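Local coordinates for protein cellulase (Clostridium cellulovorans, PDB 6UI3) that probably hydrolyses internal beta-1,4 links in cellulose and related plant-wall polysaccharides, as the family 5 catalytic domain of a larger endoglucanase, at residues Ser163-Val168 with Pro195-Ser200. Residues are numbered along the deposited sequence; the frame is centred on the assembly and turned at random. Where two conformers were deposited one is given.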
loop_
_atom_site.group_PDB
_atom_site.type_symbol
_atom_site.label_atom_id
_atom_site.label_comp_id
_atom_site.label_asym_id
_atom_site.label_seq_id
_atom_site.Cartn_x
_atom_site.Cartn_y
_atom_site.Cartn_z
ATOM N N SER A 163 -15.725 -4.315 17.142
ATOM C CA SER A 163 -16.415 -5.170 16.181
ATOM C C SER A 163 -17.352 -4.365 15.289
ATOM O O SER A 163 -17.502 -4.672 14.103
ATOM C CB SER A 163 -17.172 -6.279 16.912
ATOM O OG SER A 163 -16.253 -7.197 17.484
ATOM N N GLU A 164 -17.997 -3.329 15.840
ATOM C CA GLU A 164 -18.854 -2.478 15.020
ATOM C C GLU A 164 -18.086 -1.973 13.805
ATOM O O GLU A 164 -18.554 -2.080 12.671
ATOM C CB GLU A 164 -19.366 -1.272 15.820
ATOM C CG GLU A 164 -20.194 -0.281 14.977
ATOM C CD GLU A 164 -20.354 1.098 15.622
ATOM O OE1 GLU A 164 -20.401 1.195 16.872
ATOM O OE2 GLU A 164 -20.440 2.096 14.865
ATOM N N TYR A 165 -16.906 -1.396 14.038
ATOM C CA TYR A 165 -16.156 -0.798 12.943
ATOM C C TYR A 165 -15.601 -1.879 12.028
ATOM O O TYR A 165 -15.547 -1.698 10.805
ATOM C CB TYR A 165 -15.009 0.062 13.476
ATOM C CG TYR A 165 -15.342 1.033 14.588
ATOM C CD1 TYR A 165 -16.612 1.573 14.735
ATOM C CD2 TYR A 165 -14.377 1.401 15.512
ATOM C CE1 TYR A 165 -16.892 2.470 15.769
ATOM C CE2 TYR A 165 -14.653 2.282 16.540
ATOM C CZ TYR A 165 -15.908 2.809 16.670
ATOM O OH TYR A 165 -16.183 3.690 17.710
ATOM N N PHE A 166 -15.164 -3.010 12.603
ATOM C CA PHE A 166 -14.667 -4.091 11.764
ATOM C C PHE A 166 -15.751 -4.535 10.794
ATOM O O PHE A 166 -15.472 -4.820 9.626
ATOM C CB PHE A 166 -14.218 -5.305 12.586
ATOM C CG PHE A 166 -13.136 -5.037 13.620
ATOM C CD1 PHE A 166 -12.297 -3.936 13.560
ATOM C CD2 PHE A 166 -12.961 -5.941 14.664
ATOM C CE1 PHE A 166 -11.317 -3.742 14.522
ATOM C CE2 PHE A 166 -11.984 -5.746 15.616
ATOM C CZ PHE A 166 -11.165 -4.647 15.559
ATOM N N ASN A 167 -16.995 -4.621 11.267
ATOM C CA ASN A 167 -18.087 -5.082 10.413
ATOM C C ASN A 167 -18.416 -4.064 9.329
ATOM O O ASN A 167 -18.730 -4.441 8.199
ATOM C CB ASN A 167 -19.342 -5.391 11.229
ATOM C CG ASN A 167 -20.538 -5.694 10.344
ATOM O OD1 ASN A 167 -20.574 -6.726 9.672
ATOM N ND2 ASN A 167 -21.515 -4.789 10.323
ATOM N N VAL A 168 -18.358 -2.767 9.657
ATOM C CA VAL A 168 -18.576 -1.741 8.635
ATOM C C VAL A 168 -17.555 -1.893 7.513
ATOM O O VAL A 168 -17.899 -1.842 6.330
ATOM C CB VAL A 168 -18.544 -0.330 9.250
ATOM C CG1 VAL A 168 -18.533 0.737 8.165
ATOM C CG2 VAL A 168 -19.737 -0.115 10.137
ATOM N N PRO A 195 -7.978 -4.253 2.847
ATOM C CA PRO A 195 -7.315 -4.171 4.150
ATOM C C PRO A 195 -8.185 -4.669 5.296
ATOM O O PRO A 195 -9.415 -4.657 5.228
ATOM C CB PRO A 195 -7.098 -2.656 4.303
ATOM C CG PRO A 195 -8.291 -2.069 3.659
ATOM C CD PRO A 195 -8.533 -2.946 2.437
ATOM N N THR A 196 -7.502 -5.079 6.366
ATOM C CA THR A 196 -8.107 -5.145 7.691
ATOM C C THR A 196 -8.304 -3.710 8.218
ATOM O O THR A 196 -7.858 -2.722 7.619
ATOM C CB THR A 196 -7.158 -5.889 8.627
ATOM O OG1 THR A 196 -5.913 -5.175 8.619
ATOM C CG2 THR A 196 -6.947 -7.341 8.220
ATOM N N TYR A 197 -8.942 -3.592 9.382
ATOM C CA TYR A 197 -9.104 -2.299 10.041
ATOM C C TYR A 197 -7.730 -1.687 10.299
ATOM O O TYR A 197 -6.846 -2.349 10.852
ATOM C CB TYR A 197 -9.880 -2.518 11.351
ATOM C CG TYR A 197 -10.202 -1.261 12.130
ATOM C CD1 TYR A 197 -9.337 -0.797 13.097
ATOM C CD2 TYR A 197 -11.385 -0.561 11.935
ATOM C CE1 TYR A 197 -9.618 0.358 13.828
ATOM C CE2 TYR A 197 -11.672 0.591 12.660
ATOM C CZ TYR A 197 -10.791 1.040 13.601
ATOM O OH TYR A 197 -11.089 2.198 14.297
ATOM N N CYS A 198 -7.532 -0.440 9.862
ATOM C CA CYS A 198 -6.248 0.252 9.915
ATOM C C CYS A 198 -5.145 -0.461 9.135
ATOM O O CYS A 198 -3.961 -0.149 9.329
ATOM C CB CYS A 198 -5.738 0.516 11.346
ATOM S SG CYS A 198 -6.671 1.757 12.259
ATOM N N ALA A 199 -5.496 -1.409 8.268
ATOM C CA ALA A 199 -4.524 -2.324 7.661
ATOM C C ALA A 199 -3.642 -2.975 8.725
ATOM O O ALA A 199 -2.484 -3.323 8.491
ATOM C CB ALA A 199 -3.696 -1.662 6.552
ATOM N N SER A 200 -4.181 -3.158 9.922
ATOM C CA SER A 200 -3.409 -3.665 11.043
ATOM C C SER A 200 -3.225 -5.178 10.999
ATOM O O SER A 200 -4.118 -5.939 10.603
ATOM C CB SER A 200 -4.138 -3.311 12.344
ATOM O OG SER A 200 -3.416 -3.741 13.476
#
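The phenolic OH of Y197 is held by two backbone groups, the carbonyl O of D158 and the amide N of H155, while its ring lies against Y165 and F166 on the first turn of helix 163-182. Both bonds come from the loop leading into that helix, so the far end of the tyrosine is fixed by the segment just ahead of the residues it packs on. CB of Y197 points to the helix, but with CG anti to the backbone N (chi1 -177°) the ring turns to run across it, beside Y165. F166 crosses Y197 at about a right angle and turns its ring edge to the Y197 face, an offset edge-to-face pair with centroids 5.3 Å apart and planes at 67°. F166 CE1 sits 3.6 Å from Y197 CG, and F166 CD1 is equally near Y197 CB. Y165 runs alongside, pointing the same way as Y197; its CB lies 3.5 Å from Y197 CE2, and its ring stacks with H155. T196 OG1 donates to S200 O at 2.8 Å, closing the turn T196-S200 after barrel strand 192-195. K205 of helix 203-208 also touches F166 and Y197. The contact joins a loop at the C-terminal end of a TIM-barrel strand to the start of the preceding outer helix: direct contact is apolar and aromatic, whereas the hydroxyl of buried Y197 is satisfied by main-chain partners.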